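Local coordinates for protein peptidase M28 (Shewanella amazonensis SB2B, PDB 3IIB) that probably hydrolyses dipeptides or removes residues from the carboxyl end of peptides, as a two-zinc metallopeptidase of family M28, at residues I254-L258 against A328-F332; S235-A240 against I295-A301; H324-A328 against V385-L390; L22-V27 against A275-A279; L307-K311 against P375-M379. One frame throughout, in Å; residues are numbered along the deposited sequence.

In the fold
Interactions 1, 2 and 3 are backbone pairings deep in the protein. Interactions 1 and 2 lie side by side in the large mixed sheet, through the neighbouring strands 247-257 and 293-300. Interaction 3 shares strand 324-329, and Ala-328 itself, with interaction 1 and reaches out to strand 387-392. Only interaction 1 holds a metal between its segments. Interaction 4 is also buried but has no hydrogen bonds between its segments: two helices meet through a glycine, alanines and larger aliphatic side chains, and helix 267-285 rests on strands of interactions 1 and 2. Interaction 5 is the partly exposed one, with two waters linking loop 375-379 to helix 308-316 beside the zinc-site residues.

Interaction 1: residues I254-L258 against A328-F332. With ZN (zinc ion), chain C.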
# COMPACT_ATOMS: atom_id res chain seq x y z
N ILE A 254 -29.09 9.75 13.55
CA ILE A 254 -28.18 8.88 12.81
C ILE A 254 -26.95 9.72 12.50
O ILE A 254 -27.04 10.87 12.01
CB ILE A 254 -28.86 8.24 11.55
CG1 ILE A 254 -29.40 9.32 10.60
CG2 ILE A 254 -29.95 7.14 11.97
CD1 ILE A 254 -29.98 8.70 9.28
N GLY A 255 -25.81 9.18 12.87
CA GLY A 255 -24.59 9.97 12.86
C GLY A 255 -23.41 9.35 12.15
O GLY A 255 -23.38 8.17 11.78
N ALA A 256 -22.38 10.19 12.01
CA ALA A 256 -21.06 9.80 11.52
C ALA A 256 -20.13 10.87 12.03
O ALA A 256 -20.61 11.91 12.56
CB ALA A 256 -21.03 9.75 9.95
N HIS A 257 -18.82 10.72 11.85
CA HIS A 257 -17.92 11.88 12.12
C HIS A 257 -17.37 12.45 10.83
O HIS A 257 -17.10 11.71 9.91
CB HIS A 257 -16.80 11.57 13.12
CG HIS A 257 -15.83 10.50 12.71
ND1 HIS A 257 -14.60 10.80 12.16
CD2 HIS A 257 -15.85 9.16 12.88
CE1 HIS A 257 -13.94 9.67 11.94
NE2 HIS A 257 -14.68 8.66 12.37
N LEU A 258 -17.24 13.78 10.78
CA LEU A 258 -16.81 14.50 9.58
C LEU A 258 -15.32 14.64 9.53
O LEU A 258 -14.74 14.86 8.44
CB LEU A 258 -17.46 15.90 9.58
CG LEU A 258 -17.25 16.77 8.34
CD1 LEU A 258 -17.66 16.01 7.05
CD2 LEU A 258 -17.98 18.11 8.50
N ALA A 328 -27.77 6.12 16.60
CA ALA A 328 -26.85 5.15 15.97
C ALA A 328 -25.85 5.90 15.13
O ALA A 328 -26.12 7.02 14.67
CB ALA A 328 -27.58 4.10 15.10
N GLU A 329 -24.67 5.31 14.96
CA GLU A 329 -23.59 5.93 14.19
C GLU A 329 -22.91 4.92 13.27
O GLU A 329 -22.58 3.81 13.70
CB GLU A 329 -22.56 6.55 15.09
CG GLU A 329 -21.38 7.10 14.31
CD GLU A 329 -20.38 7.90 15.14
OE1 GLU A 329 -19.97 7.39 16.20
OE2 GLU A 329 -20.01 9.04 14.72
N SER A 330 -22.67 5.34 12.03
CA SER A 330 -21.88 4.58 11.06
C SER A 330 -20.42 5.08 11.14
O SER A 330 -20.12 6.21 10.73
CB SER A 330 -22.40 4.79 9.66
OG SER A 330 -21.74 3.97 8.68
N ASP A 331 -19.54 4.23 11.65
CA ASP A 331 -18.09 4.55 11.72
C ASP A 331 -17.28 3.25 11.77
O ASP A 331 -16.47 3.06 12.66
CB ASP A 331 -17.76 5.41 12.92
CG ASP A 331 -16.32 5.85 12.92
OD1 ASP A 331 -15.78 6.02 11.82
OD2 ASP A 331 -15.74 6.06 13.99
N PHE A 332 -17.52 2.40 10.80
CA PHE A 332 -16.68 1.21 10.60
C PHE A 332 -16.56 0.94 9.10
O PHE A 332 -16.65 -0.20 8.64
CB PHE A 332 -17.25 0.05 11.41
CG PHE A 332 -16.27 -1.06 11.66
CD1 PHE A 332 -14.90 -0.85 11.67
CD2 PHE A 332 -16.74 -2.35 11.90
CE1 PHE A 332 -14.05 -1.87 11.92
CE2 PHE A 332 -15.85 -3.39 12.19
CZ PHE A 332 -14.52 -3.15 12.18
ZN ZN C . -13.91 6.65 12.67
O HOH W 1 -13.40 4.37 13.08
O HOH W 2 -12.44 7.08 13.87
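Ile-254 runs beside Ala-328 in parallel register and meets it through the main chain: its CA lies 3.3 Å from Ala-328 O in a CA-H...O contact. The same carbonyl accepts the next amide, with Gly-255 N at 2.8 Å from Ala-328 O and in the carbonyl plane. Gly-255 O in turn takes the N-H of Ser-330, N to O 2.9 Å, so both backbone polar atoms of the glycine are bound by segment 328-332. At Ala-256 the methyl leans on the neighbouring segment, CB to Ser-330 O 3.7 Å. From the neighbouring strand the extended side chain of Glu-329 reaches along and brings OE2 to 3.3 Å from Ala-256 C, while its OE1 accepts a hydrogen bond from Asp-376 N. His-257 ends the strand. Its CG is set between the backbone N and the carbonyl carbon (chi1 62°), and the ring reaches the zinc ion with NE2 at 2.2 Å. Asp-331 grips the same zinc with both oxygens, OD1 at 2.1 Å and OD2 at 2.3 Å. The carboxylate comes to the NE2 edge of the ring with its plane turned 87° from it, and the metal brings these acceptors together. Two waters and Asp-269 also bind here. Ligands gathered where parallel strands end, with Asp-269 shared with a second zinc held by Glu-304 and His-402, are characteristic of the two-zinc site of M28 peptidases.

Interaction 2: residues S235-A240 against I295-A301; sequences SYNVIA and IRVVLYA
Arg-296 lays its aliphatic part across Ile-239 of the antiparallel neighbour. From CB the chain leaves anti to the main-chain nitrogen (chi1 -180°), and CG lands 3.6 Å from Ile-239 CG2, with Ala-240 O also near. CD stays on the same methyl, 3.8 Å from Ile-239 CG2. A bend at chi3 turns the guanidinium toward its acids, NE still beside the methyl: NE forms a salt bridge to Glu-241, while NH1 pairs with Glu-320 and the hydroxyl of Tyr-313, so the buried charge is well supplied with partners. The strands belong to the large mixed sheet, where strand 220-242 runs antiparallel to 293-300, itself parallel to 247-257. Val-238 with Leu-299 and Ala-240 with Val-297 are hydrogen-bonded pairs, the shortest link being Val-297 N to Ala-240 O at 2.7 Å. Between them Ile-239 and Val-298 form a non-hydrogen-bonded pair. Toward the end of strand 293-300 a side chain takes over from the main chain: Asn-237 OD1 accepts Ala-301 N at 2.9 Å, almost straight (175°) and in the carbonyl plane, and its ND2 donates to Gly-309 O. Next to this, a water bridges two carbonyls, 2.6 Å from Tyr-236 O and 2.8 Å from Leu-299 O.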
# COMPACT_ATOMS: atom_id res chain seq x y z
N SER A 235 -14.31 23.96 16.09
CA SER A 235 -14.84 23.21 14.96
C SER A 235 -16.35 23.16 15.24
O SER A 235 -16.87 23.85 16.12
CB SER A 235 -14.21 21.80 14.89
OG SER A 235 -14.61 21.11 13.70
N TYR A 236 -17.07 22.36 14.47
CA TYR A 236 -18.52 22.31 14.55
C TYR A 236 -19.07 20.93 14.26
O TYR A 236 -18.60 20.26 13.32
CB TYR A 236 -19.15 23.26 13.54
CG TYR A 236 -18.79 24.70 13.79
CD1 TYR A 236 -17.63 25.25 13.27
CD2 TYR A 236 -19.58 25.50 14.60
CE1 TYR A 236 -17.28 26.56 13.55
CE2 TYR A 236 -19.25 26.79 14.87
CZ TYR A 236 -18.09 27.31 14.36
OH TYR A 236 -17.75 28.60 14.61
N ASN A 237 -20.05 20.54 15.07
CA ASN A 237 -21.00 19.47 14.72
C ASN A 237 -21.93 20.05 13.68
O ASN A 237 -22.47 21.16 13.87
CB ASN A 237 -21.78 19.02 15.96
CG ASN A 237 -20.92 18.29 16.99
OD1 ASN A 237 -19.93 17.63 16.65
ND2 ASN A 237 -21.32 18.38 18.26
N VAL A 238 -22.12 19.34 12.57
CA VAL A 238 -22.96 19.81 11.49
C VAL A 238 -24.20 18.95 11.47
O VAL A 238 -24.10 17.69 11.50
CB VAL A 238 -22.22 19.74 10.14
CG1 VAL A 238 -23.15 20.06 8.93
CG2 VAL A 238 -20.99 20.64 10.15
N ILE A 239 -25.37 19.61 11.46
CA ILE A 239 -26.61 18.92 11.72
C ILE A 239 -27.61 19.21 10.59
O ILE A 239 -27.75 20.38 10.13
CB ILE A 239 -27.18 19.30 13.07
CG1 ILE A 239 -26.20 18.86 14.21
CG2 ILE A 239 -28.62 18.71 13.24
CD1 ILE A 239 -26.52 19.43 15.59
N ALA A 240 -28.29 18.16 10.17
CA ALA A 240 -29.45 18.30 9.27
C ALA A 240 -30.62 17.50 9.78
O ALA A 240 -30.46 16.44 10.43
CB ALA A 240 -29.13 17.83 7.87
N ILE A 295 -35.98 13.13 12.12
CA ILE A 295 -34.73 12.41 11.90
C ILE A 295 -33.60 13.41 11.82
O ILE A 295 -33.61 14.31 10.97
CB ILE A 295 -34.78 11.55 10.63
CG1 ILE A 295 -35.85 10.46 10.82
CG2 ILE A 295 -33.40 10.95 10.27
CD1 ILE A 295 -36.36 9.79 9.48
N ARG A 296 -32.62 13.25 12.69
CA ARG A 296 -31.53 14.20 12.78
C ARG A 296 -30.22 13.51 12.36
O ARG A 296 -29.80 12.51 12.98
CB ARG A 296 -31.43 14.75 14.21
CG ARG A 296 -30.29 15.77 14.36
CD ARG A 296 -30.20 16.36 15.74
NE ARG A 296 -31.35 17.23 16.01
CZ ARG A 296 -31.74 17.65 17.21
NH1 ARG A 296 -31.08 17.26 18.33
NH2 ARG A 296 -32.77 18.45 17.32
N VAL A 297 -29.59 14.03 11.28
CA VAL A 297 -28.28 13.61 10.85
C VAL A 297 -27.27 14.45 11.61
O VAL A 297 -27.34 15.67 11.56
CB VAL A 297 -28.07 13.77 9.33
CG1 VAL A 297 -26.61 13.51 8.92
CG2 VAL A 297 -28.99 12.81 8.55
N VAL A 298 -26.36 13.81 12.34
CA VAL A 298 -25.32 14.56 13.03
C VAL A 298 -23.98 14.13 12.49
O VAL A 298 -23.64 12.93 12.55
CB VAL A 298 -25.35 14.40 14.58
CG1 VAL A 298 -24.28 15.26 15.21
CG2 VAL A 298 -26.72 14.72 15.10
N LEU A 299 -23.22 15.09 11.97
CA LEU A 299 -21.90 14.84 11.46
C LEU A 299 -20.93 15.44 12.46
O LEU A 299 -20.77 16.66 12.54
CB LEU A 299 -21.72 15.43 10.05
CG LEU A 299 -22.76 15.06 9.01
CD1 LEU A 299 -22.44 15.68 7.63
CD2 LEU A 299 -22.79 13.53 8.90
N TYR A 300 -20.38 14.57 13.30
CA TYR A 300 -19.66 15.01 14.48
C TYR A 300 -18.27 15.48 14.15
O TYR A 300 -17.58 14.93 13.30
CB TYR A 300 -19.56 13.88 15.54
CG TYR A 300 -20.85 13.47 16.22
CD1 TYR A 300 -21.30 14.17 17.30
CD2 TYR A 300 -21.59 12.38 15.80
CE1 TYR A 300 -22.47 13.81 17.98
CE2 TYR A 300 -22.77 12.02 16.44
CZ TYR A 300 -23.18 12.72 17.54
OH TYR A 300 -24.32 12.33 18.21
N ALA A 301 -17.87 16.51 14.89
CA ALA A 301 -16.53 17.04 14.89
C ALA A 301 -15.59 16.25 15.79
O ALA A 301 -15.96 15.77 16.86
CB ALA A 301 -16.53 18.55 15.40
O HOH W 3 -18.47 18.10 11.93

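Interaction 3: residues H324-A328 against V385-L390; sequences HYIAA and VPVASL
A single bridge between two beta strands, Ala-327 with Val-387, ties strand 324-329 of the large sheet to strand 387-392. Two hydrogen bonds make it. Ala-327 N donates to Pro-386 O at 3.0 Å, and Ala-388 N donates to Ala-327 O at 3.1 Å; in both the donor is tilted out of the carbonyl plane. Val-387 CA also closes to 3.0 Å on Ala-327 O in a CA-H...O contact, so that oxygen is covered from two neighbouring residues. The strands run in roughly the same direction, 32° apart, a splay consistent with the single bridge. Strand 387-392 also belongs to a small sheet with 337-343 and 365-366, so the bridge joins that sheet to the central one. Just before strand 387-392 the Pro-386 ring packs over a carbonyl, CG 3.3 Å from Tyr-325 O, and Val-385 CG1 touches CB of His-324, whose ring nitrogens bond to Glu-320 O and the Tyr-313 hydroxyl. Ile-326 reaches across Val-387, CG1 anti to the main-chain nitrogen (chi1 -167°), and brings CD1 to 4.3 Å from Ala-388 CB. Further on, Leu-390 turns back with chi2 at 91°, away from the staggered positions, and presses CD1 against Ala-328 CB at 3.5 Å, a tight fit; Phe-426 and Tyr-423 of helix 413-432 pack against this end.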
# COMPACT_ATOMS: atom_id res chain seq x y z
N HIS A 324 -34.71 12.07 22.74
CA HIS A 324 -33.97 11.27 21.76
C HIS A 324 -34.50 9.85 21.83
O HIS A 324 -34.36 9.18 22.85
CB HIS A 324 -32.47 11.28 22.02
CG HIS A 324 -31.81 12.51 21.53
ND1 HIS A 324 -32.20 13.77 21.94
CD2 HIS A 324 -30.83 12.70 20.61
CE1 HIS A 324 -31.46 14.67 21.32
NE2 HIS A 324 -30.64 14.05 20.49
N TYR A 325 -35.18 9.43 20.80
CA TYR A 325 -35.80 8.11 20.81
C TYR A 325 -34.72 7.02 20.76
O TYR A 325 -34.74 6.08 21.56
CB TYR A 325 -36.77 8.02 19.63
CG TYR A 325 -37.53 6.72 19.57
CD1 TYR A 325 -38.43 6.35 20.57
CD2 TYR A 325 -37.38 5.88 18.48
CE1 TYR A 325 -39.13 5.14 20.49
CE2 TYR A 325 -38.07 4.65 18.41
CZ TYR A 325 -38.94 4.33 19.39
OH TYR A 325 -39.59 3.12 19.28
N ILE A 326 -33.80 7.14 19.80
CA ILE A 326 -32.71 6.20 19.62
C ILE A 326 -31.64 6.90 18.84
O ILE A 326 -31.94 7.82 18.05
CB ILE A 326 -33.17 4.92 18.91
CG1 ILE A 326 -32.09 3.82 19.01
CG2 ILE A 326 -33.51 5.21 17.45
CD1 ILE A 326 -32.66 2.38 18.91
N ALA A 327 -30.40 6.50 19.06
CA ALA A 327 -29.26 7.03 18.34
C ALA A 327 -28.38 5.90 17.77
O ALA A 327 -28.26 4.87 18.42
CB ALA A 327 -28.39 7.89 19.28
N ALA A 328 -27.77 6.12 16.60
CA ALA A 328 -26.85 5.15 15.97
C ALA A 328 -25.85 5.90 15.13
O ALA A 328 -26.12 7.02 14.67
CB ALA A 328 -27.58 4.10 15.10
N VAL A 385 -30.31 7.29 26.95
CA VAL A 385 -30.68 7.32 25.53
C VAL A 385 -30.41 5.96 24.92
O VAL A 385 -29.28 5.45 24.98
CB VAL A 385 -29.89 8.38 24.76
CG1 VAL A 385 -30.37 8.43 23.29
CG2 VAL A 385 -30.03 9.76 25.45
N PRO A 386 -31.47 5.34 24.37
CA PRO A 386 -31.27 4.08 23.65
C PRO A 386 -30.39 4.24 22.42
O PRO A 386 -30.32 5.32 21.82
CB PRO A 386 -32.72 3.68 23.24
CG PRO A 386 -33.60 4.37 24.17
CD PRO A 386 -32.90 5.69 24.44
N VAL A 387 -29.70 3.17 22.05
CA VAL A 387 -28.89 3.17 20.87
C VAL A 387 -28.99 1.82 20.17
O VAL A 387 -29.52 0.87 20.72
CB VAL A 387 -27.38 3.48 21.17
CG1 VAL A 387 -27.22 4.93 21.75
CG2 VAL A 387 -26.73 2.40 22.06
N ALA A 388 -28.50 1.81 18.92
CA ALA A 388 -28.26 0.58 18.18
C ALA A 388 -26.84 0.60 17.61
O ALA A 388 -26.27 1.69 17.37
CB ALA A 388 -29.30 0.42 17.04
N SER A 389 -26.28 -0.59 17.44
CA SER A 389 -25.01 -0.77 16.73
C SER A 389 -25.34 -1.62 15.51
O SER A 389 -25.70 -2.81 15.62
CB SER A 389 -23.99 -1.49 17.60
OG SER A 389 -23.47 -0.65 18.62
N LEU A 390 -25.21 -0.99 14.36
CA LEU A 390 -25.48 -1.62 13.09
C LEU A 390 -24.11 -2.13 12.63
O LEU A 390 -23.24 -1.37 12.16
CB LEU A 390 -26.11 -0.61 12.12
CG LEU A 390 -27.55 -0.20 12.51
CD1 LEU A 390 -27.51 1.04 13.42
CD2 LEU A 390 -28.40 0.11 11.30

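Interaction 4: residues L22-V27 against A275-A279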
# COMPACT_ATOMS: atom_id res chain seq x y z
N LEU A 22 -26.27 8.15 -5.08
CA LEU A 22 -26.17 9.27 -4.11
C LEU A 22 -25.11 9.01 -3.03
O LEU A 22 -24.25 9.84 -2.81
CB LEU A 22 -27.53 9.61 -3.48
CG LEU A 22 -27.47 10.80 -2.49
CD1 LEU A 22 -26.98 12.14 -3.15
CD2 LEU A 22 -28.86 10.95 -1.79
N GLY A 23 -25.18 7.86 -2.36
CA GLY A 23 -24.21 7.53 -1.29
C GLY A 23 -22.79 7.66 -1.79
O GLY A 23 -21.95 8.36 -1.20
N TYR A 24 -22.50 7.02 -2.92
CA TYR A 24 -21.15 7.07 -3.51
C TYR A 24 -20.79 8.51 -3.88
O TYR A 24 -19.68 8.98 -3.63
CB TYR A 24 -21.05 6.16 -4.75
CG TYR A 24 -19.68 6.29 -5.41
CD1 TYR A 24 -18.60 5.54 -4.99
CD2 TYR A 24 -19.47 7.26 -6.40
CE1 TYR A 24 -17.36 5.68 -5.58
CE2 TYR A 24 -18.24 7.41 -6.99
CZ TYR A 24 -17.19 6.62 -6.57
OH TYR A 24 -15.96 6.79 -7.20
N ASP A 25 -21.75 9.20 -4.48
CA ASP A 25 -21.51 10.58 -4.93
C ASP A 25 -21.17 11.50 -3.76
O ASP A 25 -20.39 12.42 -3.93
CB ASP A 25 -22.75 11.13 -5.65
CG ASP A 25 -23.03 10.45 -6.99
OD1 ASP A 25 -22.13 9.86 -7.61
OD2 ASP A 25 -24.21 10.51 -7.38
N ILE A 26 -21.75 11.26 -2.59
CA ILE A 26 -21.49 12.12 -1.43
C ILE A 26 -20.04 11.89 -0.97
O ILE A 26 -19.30 12.86 -0.69
CB ILE A 26 -22.49 11.90 -0.29
CG1 ILE A 26 -23.87 12.41 -0.68
CG2 ILE A 26 -22.04 12.66 0.92
CD1 ILE A 26 -24.98 12.02 0.27
N VAL A 27 -19.62 10.64 -0.91
CA VAL A 27 -18.24 10.38 -0.46
C VAL A 27 -17.19 10.78 -1.52
O VAL A 27 -16.08 11.26 -1.18
CB VAL A 27 -18.01 8.96 0.10
CG1 VAL A 27 -18.26 7.86 -0.92
CG2 VAL A 27 -16.55 8.86 0.66
N ALA A 275 -21.57 9.65 4.15
CA ALA A 275 -22.37 9.39 2.96
C ALA A 275 -23.51 8.47 3.28
O ALA A 275 -24.61 8.65 2.74
CB ALA A 275 -21.52 8.79 1.85
N ILE A 276 -23.25 7.48 4.13
CA ILE A 276 -24.28 6.49 4.45
C ILE A 276 -25.44 7.16 5.13
O ILE A 276 -26.60 7.02 4.69
CB ILE A 276 -23.69 5.36 5.31
CG1 ILE A 276 -22.83 4.44 4.44
CG2 ILE A 276 -24.80 4.55 6.02
CD1 ILE A 276 -21.78 3.61 5.22
N VAL A 277 -25.16 7.90 6.21
CA VAL A 277 -26.28 8.52 6.98
C VAL A 277 -26.94 9.67 6.22
O VAL A 277 -28.19 9.80 6.24
CB VAL A 277 -25.90 8.91 8.43
CG1 VAL A 277 -25.40 7.65 9.21
CG2 VAL A 277 -24.88 10.07 8.49
N THR A 278 -26.16 10.45 5.47
CA THR A 278 -26.74 11.57 4.66
C THR A 278 -27.61 11.05 3.53
O THR A 278 -28.74 11.52 3.34
CB THR A 278 -25.66 12.49 4.12
OG1 THR A 278 -24.87 12.98 5.21
CG2 THR A 278 -26.28 13.70 3.38
N ALA A 279 -27.11 10.08 2.77
CA ALA A 279 -27.91 9.48 1.70
C ALA A 279 -29.16 8.79 2.23
O ALA A 279 -30.24 8.95 1.65
CB ALA A 279 -27.07 8.47 0.85
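Gly-23 and Ala-275 bring helices 22-33 and 267-285 together at the point where their backbones come closest, CA to CA 5.0 Å. The first kind of contact is of small residues on backbone. The methyl of Ala-275 presses on the carbonyl of Gly-23, CB to O 3.1 Å, which is tight for a carbon on an oxygen. That oxygen also takes the N-H of Val-27 within its own helix. One turn further along, Ala-279 CB rests against Gly-23 CA at 3.7 Å. With no side chain on the glycine and only methyls facing it, the local axes approach to 8.4 Å, running at 128° to each other. The fold puts this at the outer side of a helix layer: helix 267-285 carries the zinc ligand Asp-269 nearer its start and turns Val-277 to Val-297 and Leu-299 of the central sheet, while helix 22-33 lies over its other side. The second kind is apolar, side chain to side chain. Ile-26 is central here, pointing its CB at Ala-275 CB, 3.9 Å away. Its CG1 is anti to the carbonyl carbon (chi1 -70°), which sends CD1 on to Thr-278 CG2 at 3.8 Å and near Ala-279 N. Val-27 adds its CB at 3.9 Å from Ala-275 CB, and Leu-22 lays CD2 over Ala-279, 4.0 Å from its CB. The polar end of Thr-278 plays no part in this packing: OG1 bonds back to Val-274 O in its own helix, leaving the methyl branch to face Ile-26.

Interaction 5: residues L307-K311 against P375-M379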
# COMPACT_ATOMS: atom_id res chain seq x y z
N LEU A 307 -13.60 11.80 20.66
CA LEU A 307 -15.05 12.00 20.69
C LEU A 307 -15.45 13.40 21.15
O LEU A 307 -16.47 13.57 21.77
CB LEU A 307 -15.75 10.98 21.60
CG LEU A 307 -15.25 9.55 21.60
CD1 LEU A 307 -16.11 8.69 22.58
CD2 LEU A 307 -15.24 9.00 20.19
N LEU A 308 -14.65 14.41 20.84
CA LEU A 308 -14.94 15.74 21.37
C LEU A 308 -16.30 16.29 20.93
O LEU A 308 -17.01 16.87 21.72
CB LEU A 308 -13.82 16.73 20.98
CG LEU A 308 -12.41 16.33 21.42
CD1 LEU A 308 -11.40 17.40 21.02
CD2 LEU A 308 -12.32 16.02 22.93
N GLY A 309 -16.65 16.12 19.65
CA GLY A 309 -17.95 16.55 19.19
C GLY A 309 -19.09 15.74 19.78
O GLY A 309 -20.10 16.30 20.15
N GLY A 310 -18.91 14.43 19.91
CA GLY A 310 -19.94 13.63 20.57
C GLY A 310 -20.19 14.04 22.01
O GLY A 310 -21.35 14.17 22.44
N LYS A 311 -19.12 14.24 22.77
CA LYS A 311 -19.21 14.64 24.15
C LYS A 311 -19.87 16.03 24.24
O LYS A 311 -20.69 16.29 25.11
CB LYS A 311 -17.82 14.69 24.76
CG LYS A 311 -17.27 13.30 25.01
CD LYS A 311 -15.84 13.32 25.51
CE LYS A 311 -15.43 11.89 25.85
NZ LYS A 311 -13.98 11.76 26.16
N PRO A 375 -18.91 5.26 18.30
CA PRO A 375 -18.11 6.08 19.18
C PRO A 375 -18.78 7.37 19.66
O PRO A 375 -18.84 7.63 20.86
CB PRO A 375 -16.88 6.40 18.33
CG PRO A 375 -16.82 5.39 17.32
CD PRO A 375 -18.16 4.80 17.13
N ASP A 376 -19.30 8.16 18.73
CA ASP A 376 -19.87 9.46 19.09
C ASP A 376 -21.21 9.41 19.85
O ASP A 376 -21.63 10.43 20.41
CB ASP A 376 -20.04 10.29 17.84
CG ASP A 376 -18.71 10.63 17.21
OD1 ASP A 376 -17.87 11.16 17.95
OD2 ASP A 376 -18.50 10.33 16.00
N VAL A 377 -21.88 8.26 19.83
CA VAL A 377 -23.10 8.08 20.61
C VAL A 377 -22.92 7.15 21.82
O VAL A 377 -23.87 6.84 22.54
CB VAL A 377 -24.28 7.59 19.72
CG1 VAL A 377 -24.49 8.57 18.60
CG2 VAL A 377 -24.02 6.17 19.19
N SER A 378 -21.67 6.74 22.05
CA SER A 378 -21.39 5.69 23.04
C SER A 378 -21.58 6.21 24.46
O SER A 378 -21.66 5.40 25.38
CB SER A 378 -19.98 5.13 22.86
OG SER A 378 -18.98 6.11 23.11
N MSE A 379 -21.66 7.54 24.64
CA MSE A 379 -21.85 8.12 25.98
C MSE A 379 -23.33 8.30 26.31
O MSE A 379 -23.71 8.66 27.42
CB MSE A 379 -21.06 9.44 26.13
CG MSE A 379 -21.65 10.63 25.46
SE MSE A 379 -21.61 10.53 23.55
CE MSE A 379 -19.71 10.47 23.28
O HOH W 4 -16.73 13.45 18.20
O HOH W 5 -23.37 12.51 20.98
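Pro-375 meets Leu-307 with its ring and its carbonyl. The two side chains cross at about a right angle, Pro-375 CB 3.6 Å from Leu-307 CD2, while CD1 of the leucine lies 3.4 Å from Pro-375 O. That oxygen is also gripped from its own loop, by Ser-378 OG at 2.7 Å and by the Ser-378 amide, which hold the short 3-10 turn closed. Asp-376 follows, linked to Gly-310 by two waters, one at its carboxylate and one at its carbonyl. One water donates to Asp-376 OD1 at 2.6 Å and accepts Gly-310 N at 2.9 Å; a second donates to Asp-376 O and to Gly-310 O, joining two carbonyls that cannot bond directly. The glycine allows the close approach here, its CA being 4.4 Å from that of Asp-376. Ser-378 OG, engaged with Pro-375 O, also lies 3.9 Å from Leu-307 CD1. The selenomethionine Met-379 closes the segment: CG lies between the backbone N and the carbonyl carbon (chi1 76°), and two further bends fold the chain back over the helix. Its SE rests 3.8 Å from Gly-310 O, and CE touches the peptide between Gly-310 and Lys-311 and the CG of that lysine. Leu-307 stands at the N-cap position of helix 308-316, and contacts from Leu-307 to Lys-311 lay the segment along the first turn of that helix. Behind it, Val-377 packs against Tyr-300 of strand 293-300 and Ala-327 of strand 324-329, while Pro-375 and Asp-376 border Glu-303 beside the zinc site.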